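PDB 6MC8: DNA repair protein PprA from Deinococcus deserti, which probably binds DNA and forms filaments as part of the radiation-induced repair of DNA damage and the segregation of the genome. Local coordinates for residues 75-87 / 255-267. The protein carries 2 engineered substitutions. Numbering follows the deposited sequence.
Sequences LAHDRWGLGLLHL and AHFAVSSAVVRET
The C-terminal end of helix 62-80 docks on edge strand 261-267 of the four-stranded antiparallel sheet and on the loop leading into it, and R79, W80 and D78 carry the join. Carbonyls left without helical partners at a C-terminus need other donors, and here the loop leading into the strand and the strand's first residues supply them. R79 O takes two amides: S260 N arrives at 2.8 Å almost in line with the C=O, whereas S261 N comes from above the carbonyl plane. The next carbonyl, W80 O, receives S260 OG at 2.7 Å, also from above its plane; chi1 of 68° sets this hydroxyl between the backbone N and carbonyl carbon of its own residue. G81, with positive phi, ends the helix where a side chain would collide with both serine hydroxyls; that of S261 is bonded to H195 and E193 of the neighbouring strand.

On one flank, F257 CD1 lies over the centre of one W80 face, 3.6 Å from CE2, with the two rings inclined at 37°. The indole NE1 reaches T45. An alanine in place of W80 would probably leave a gap against F257 and T45 OG1 without this partner. On the other flank, R265 grips D78 end-on, NH1 to OD2 and NH2 to OD1, both 2.9 Å; the carboxylate is met from above its plane, and V263 CG1 lies over one guanidinium face. Bonded carbonyls flanked by an aromatic pair and a salt bridge make this a glycine-terminated helix C-terminus whose last carbonyls are bonded by the loop and strand it packs against.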
loop_
_atom_site.group_PDB
_atom_site.type_symbol
_atom_site.label_atom_id
_atom_site.label_comp_id
_atom_site.label_asym_id
_atom_site.label_seq_id
_atom_site.Cartn_x
_atom_site.Cartn_y
_atom_site.Cartn_z
ATOM N N LEU A 75 12.930 19.232 6.154
ATOM C CA LEU A 75 12.818 19.310 7.605
ATOM C C LEU A 75 12.069 20.569 8.024
ATOM O O LEU A 75 11.345 20.567 9.024
ATOM C CB LEU A 75 14.205 19.253 8.246
ATOM C CG LEU A 75 14.250 19.230 9.775
ATOM C CD1 LEU A 75 13.492 18.030 10.309
ATOM C CD2 LEU A 75 15.673 19.218 10.279
ATOM N N ALA A 76 12.213 21.647 7.254
ATOM C CA ALA A 76 11.477 22.867 7.551
ATOM C C ALA A 76 9.992 22.709 7.251
ATOM O O ALA A 76 9.151 23.266 7.961
ATOM C CB ALA A 76 12.066 24.039 6.770
ATOM N N HIS A 77 9.647 21.945 6.211
ATOM C CA HIS A 77 8.238 21.731 5.900
ATOM C C HIS A 77 7.581 20.758 6.867
ATOM O O HIS A 77 6.356 20.774 7.023
ATOM C CB HIS A 77 8.058 21.254 4.463
ATOM C CG HIS A 77 8.059 22.358 3.460
ATOM N ND1 HIS A 77 7.019 23.254 3.358
ATOM C CD2 HIS A 77 8.945 22.700 2.499
ATOM C CE1 HIS A 77 7.274 24.110 2.390
ATOM N NE2 HIS A 77 8.435 23.795 1.850
ATOM N N ASP A 78 8.370 19.905 7.523
ATOM C CA ASP A 78 7.820 19.055 8.573
ATOM C C ASP A 78 7.406 19.882 9.779
ATOM O O ASP A 78 6.533 19.480 10.551
ATOM C CB ASP A 78 8.839 17.998 8.995
ATOM C CG ASP A 78 9.064 16.950 7.943
ATOM O OD1 ASP A 78 8.131 16.663 7.174
ATOM O OD2 ASP A 78 10.181 16.408 7.884
ATOM N N ARG A 79 8.017 21.048 9.945
ATOM C CA ARG A 79 7.811 21.869 11.120
ATOM C C ARG A 79 6.938 23.082 10.845
ATOM O O ARG A 79 6.216 23.525 11.741
ATOM C CB ARG A 79 9.172 22.279 11.668
ATOM C CG ARG A 79 9.922 21.080 12.178
ATOM C CD ARG A 79 11.315 21.415 12.574
ATOM N NE ARG A 79 11.984 20.278 13.185
ATOM C CZ ARG A 79 13.221 20.310 13.657
ATOM N NH1 ARG A 79 13.925 21.427 13.592
ATOM N NH2 ARG A 79 13.747 19.228 14.201
ATOM N N TRP A 80 6.975 23.609 9.621
ATOM C CA TRP A 80 6.048 24.663 9.228
ATOM C C TRP A 80 4.605 24.174 9.231
ATOM O O TRP A 80 3.695 24.942 9.556
ATOM C CB TRP A 80 6.441 25.192 7.854
ATOM C CG TRP A 80 7.653 26.056 7.874
ATOM C CD1 TRP A 80 8.153 26.734 8.938
ATOM C CD2 TRP A 80 8.568 26.267 6.798
ATOM N NE1 TRP A 80 9.294 27.399 8.582
ATOM C CE2 TRP A 80 9.576 27.121 7.272
ATOM C CE3 TRP A 80 8.624 25.829 5.474
ATOM C CZ2 TRP A 80 10.625 27.550 6.469
ATOM C CZ3 TRP A 80 9.665 26.254 4.681
ATOM C CH2 TRP A 80 10.652 27.106 5.179
ATOM N N GLY A 81 4.386 22.903 8.897
ATOM C CA GLY A 81 3.087 22.273 9.009
ATOM C C GLY A 81 2.043 22.813 8.058
ATOM O O GLY A 81 0.902 23.065 8.451
ATOM N N LEU A 82 2.422 22.998 6.804
ATOM C CA LEU A 82 1.537 23.604 5.826
ATOM C C LEU A 82 0.592 22.597 5.193
ATOM O O LEU A 82 -0.315 22.997 4.461
ATOM C CB LEU A 82 2.364 24.301 4.746
ATOM C CG LEU A 82 3.326 25.358 5.291
ATOM C CD1 LEU A 82 4.154 25.977 4.182
ATOM C CD2 LEU A 82 2.608 26.424 6.094
ATOM N N GLY A 83 0.764 21.312 5.473
ATOM C CA GLY A 83 -0.069 20.299 4.860
ATOM C C GLY A 83 0.354 19.957 3.452
ATOM O O GLY A 83 -0.500 19.705 2.596
ATOM N N LEU A 84 1.660 19.943 3.192
ATOM C CA LEU A 84 2.197 19.686 1.865
ATOM C C LEU A 84 3.049 18.423 1.859
ATOM O O LEU A 84 3.980 18.295 1.067
ATOM C CB LEU A 84 3.004 20.884 1.375
ATOM C CG LEU A 84 2.259 22.220 1.396
ATOM C CD1 LEU A 84 3.136 23.355 0.891
ATOM C CD2 LEU A 84 0.955 22.154 0.641
ATOM N N LEU A 85 2.732 17.484 2.753
ATOM C CA LEU A 85 3.478 16.238 2.865
ATOM C C LEU A 85 3.194 15.281 1.718
ATOM O O LEU A 85 3.978 14.357 1.487
ATOM C CB LEU A 85 3.158 15.573 4.202
ATOM C CG LEU A 85 3.674 16.316 5.430
ATOM C CD1 LEU A 85 3.110 15.729 6.705
ATOM C CD2 LEU A 85 5.180 16.259 5.450
ATOM N N HIS A 86 2.092 15.479 1.000
ATOM C CA HIS A 86 1.791 14.727 -0.208
ATOM C C HIS A 86 2.564 15.227 -1.419
ATOM O O HIS A 86 2.518 14.583 -2.471
ATOM C CB HIS A 86 0.293 14.793 -0.497
ATOM C CG HIS A 86 -0.191 16.165 -0.837
ATOM N ND1 HIS A 86 -0.377 17.144 0.111
ATOM C CD2 HIS A 86 -0.535 16.718 -2.023
ATOM C CE1 HIS A 86 -0.803 18.245 -0.476
ATOM N NE2 HIS A 86 -0.910 18.013 -1.770
ATOM N N LEU A 87 3.258 16.349 -1.298
ATOM C CA LEU A 87 4.094 16.892 -2.353
ATOM C C LEU A 87 5.556 16.601 -2.041
ATOM O O LEU A 87 5.942 16.409 -0.887
ATOM C CB LEU A 87 3.876 18.401 -2.495
ATOM C CG LEU A 87 2.450 18.860 -2.798
ATOM C CD1 LEU A 87 2.355 20.371 -2.767
ATOM C CD2 LEU A 87 1.959 18.314 -4.122
ATOM N N ALA A 255 8.083 36.793 9.853
ATOM C CA ALA A 255 6.741 37.330 9.695
ATOM C C ALA A 255 5.872 36.505 8.760
ATOM O O ALA A 255 4.705 36.850 8.562
ATOM C CB ALA A 255 6.802 38.761 9.173
ATOM N N HIS A 256 6.411 35.438 8.166
ATOM C CA HIS A 256 5.702 34.700 7.134
ATOM C C HIS A 256 5.788 33.191 7.302
ATOM O O HIS A 256 5.181 32.462 6.515
ATOM C CB HIS A 256 6.238 35.095 5.754
ATOM C CG HIS A 256 6.169 36.565 5.500
ATOM N ND1 HIS A 256 4.988 37.215 5.219
ATOM C CD2 HIS A 256 7.123 37.522 5.553
ATOM C CE1 HIS A 256 5.225 38.505 5.083
ATOM N NE2 HIS A 256 6.512 38.717 5.277
ATOM N N PHE A 257 6.505 32.708 8.309
ATOM C CA PHE A 257 6.672 31.286 8.555
ATOM C C PHE A 257 6.694 31.044 10.053
ATOM O O PHE A 257 7.373 31.756 10.794
ATOM C CB PHE A 257 7.960 30.757 7.914
ATOM C CG PHE A 257 7.898 30.656 6.423
ATOM C CD1 PHE A 257 7.397 29.519 5.820
ATOM C CD2 PHE A 257 8.325 31.701 5.622
ATOM C CE1 PHE A 257 7.336 29.418 4.453
ATOM C CE2 PHE A 257 8.255 31.609 4.253
ATOM C CZ PHE A 257 7.766 30.463 3.668
ATOM N N ALA A 258 5.945 30.040 10.494
ATOM C CA ALA A 258 5.898 29.672 11.897
ATOM C C ALA A 258 5.947 28.157 12.024
ATOM O O ALA A 258 5.606 27.427 11.094
ATOM C CB ALA A 258 4.644 30.224 12.582
ATOM N N VAL A 259 6.376 27.696 13.195
ATOM C CA VAL A 259 6.400 26.272 13.511
ATOM C C VAL A 259 5.036 25.854 14.035
ATOM O O VAL A 259 4.535 26.420 15.009
ATOM C CB VAL A 259 7.500 25.950 14.536
ATOM C CG1 VAL A 259 7.375 24.521 15.023
ATOM C CG2 VAL A 259 8.847 26.144 13.922
ATOM N N SER A 260 4.438 24.856 13.389
ATOM C CA SER A 260 3.176 24.300 13.844
ATOM C C SER A 260 3.175 22.784 13.974
ATOM O O SER A 260 2.253 22.243 14.589
ATOM C CB SER A 260 2.030 24.717 12.909
ATOM O OG SER A 260 2.160 24.121 11.638
ATOM N N SER A 261 4.168 22.084 13.436
ATOM C CA SER A 261 4.181 20.634 13.504
ATOM C C SER A 261 5.574 20.132 13.859
ATOM O O SER A 261 6.531 20.899 13.960
ATOM C CB SER A 261 3.714 19.997 12.190
ATOM O OG SER A 261 2.351 20.265 11.945
ATOM N N ALA A 262 5.655 18.824 14.074
ATOM C CA ALA A 262 6.903 18.103 14.257
ATOM C C ALA A 262 6.670 16.656 13.856
ATOM O O ALA A 262 5.695 16.038 14.287
ATOM C CB ALA A 262 7.406 18.185 15.700
ATOM N N VAL A 263 7.557 16.123 13.022
ATOM C CA VAL A 263 7.397 14.795 12.444
ATOM C C VAL A 263 8.568 13.920 12.872
ATOM O O VAL A 263 9.730 14.322 12.753
ATOM C CB VAL A 263 7.295 14.866 10.905
ATOM C CG1 VAL A 263 7.138 13.482 10.307
ATOM C CG2 VAL A 263 6.147 15.760 10.482
ATOM N N VAL A 264 8.261 12.726 13.374
ATOM C CA VAL A 264 9.261 11.713 13.691
ATOM C C VAL A 264 9.029 10.516 12.779
ATOM O O VAL A 264 7.896 10.039 12.650
ATOM C CB VAL A 264 9.207 11.303 15.174
ATOM C CG1 VAL A 264 10.186 10.185 15.462
ATOM C CG2 VAL A 264 9.522 12.482 16.051
ATOM N N ARG A 265 10.095 10.042 12.139
ATOM C CA ARG A 265 10.025 8.929 11.206
ATOM C C ARG A 265 10.905 7.779 11.680
ATOM O O ARG A 265 11.883 7.978 12.403
ATOM C CB ARG A 265 10.446 9.361 9.801
ATOM C CG ARG A 265 9.476 10.320 9.150
ATOM C CD ARG A 265 9.960 10.760 7.791
ATOM N NE ARG A 265 9.031 11.682 7.153
ATOM C CZ ARG A 265 9.069 13.000 7.298
ATOM N NH1 ARG A 265 9.985 13.559 8.069
ATOM N NH2 ARG A 265 8.184 13.757 6.677
ATOM N N GLU A 266 10.537 6.571 11.268
ATOM C CA GLU A 266 11.258 5.361 11.626
ATOM C C GLU A 266 11.198 4.369 10.476
ATOM O O GLU A 266 10.118 4.041 9.985
ATOM C CB GLU A 266 10.683 4.721 12.886
ATOM C CG GLU A 266 11.418 3.473 13.321
ATOM C CD GLU A 266 12.825 3.750 13.799
ATOM O OE1 GLU A 266 13.073 4.830 14.365
ATOM O OE2 GLU A 266 13.694 2.889 13.587
ATOM N N THR A 267 12.362 3.889 10.059
ATOM C CA THR A 267 12.478 2.953 8.955
ATOM C C THR A 267 12.992 1.614 9.464
ATOM O O THR A 267 13.774 1.551 10.413
ATOM C CB THR A 267 13.424 3.486 7.879
ATOM O OG1 THR A 267 14.740 3.615 8.425
ATOM C CG2 THR A 267 12.967 4.844 7.404
HETATM O O HOH W 1 10.797 15.772 11.029
#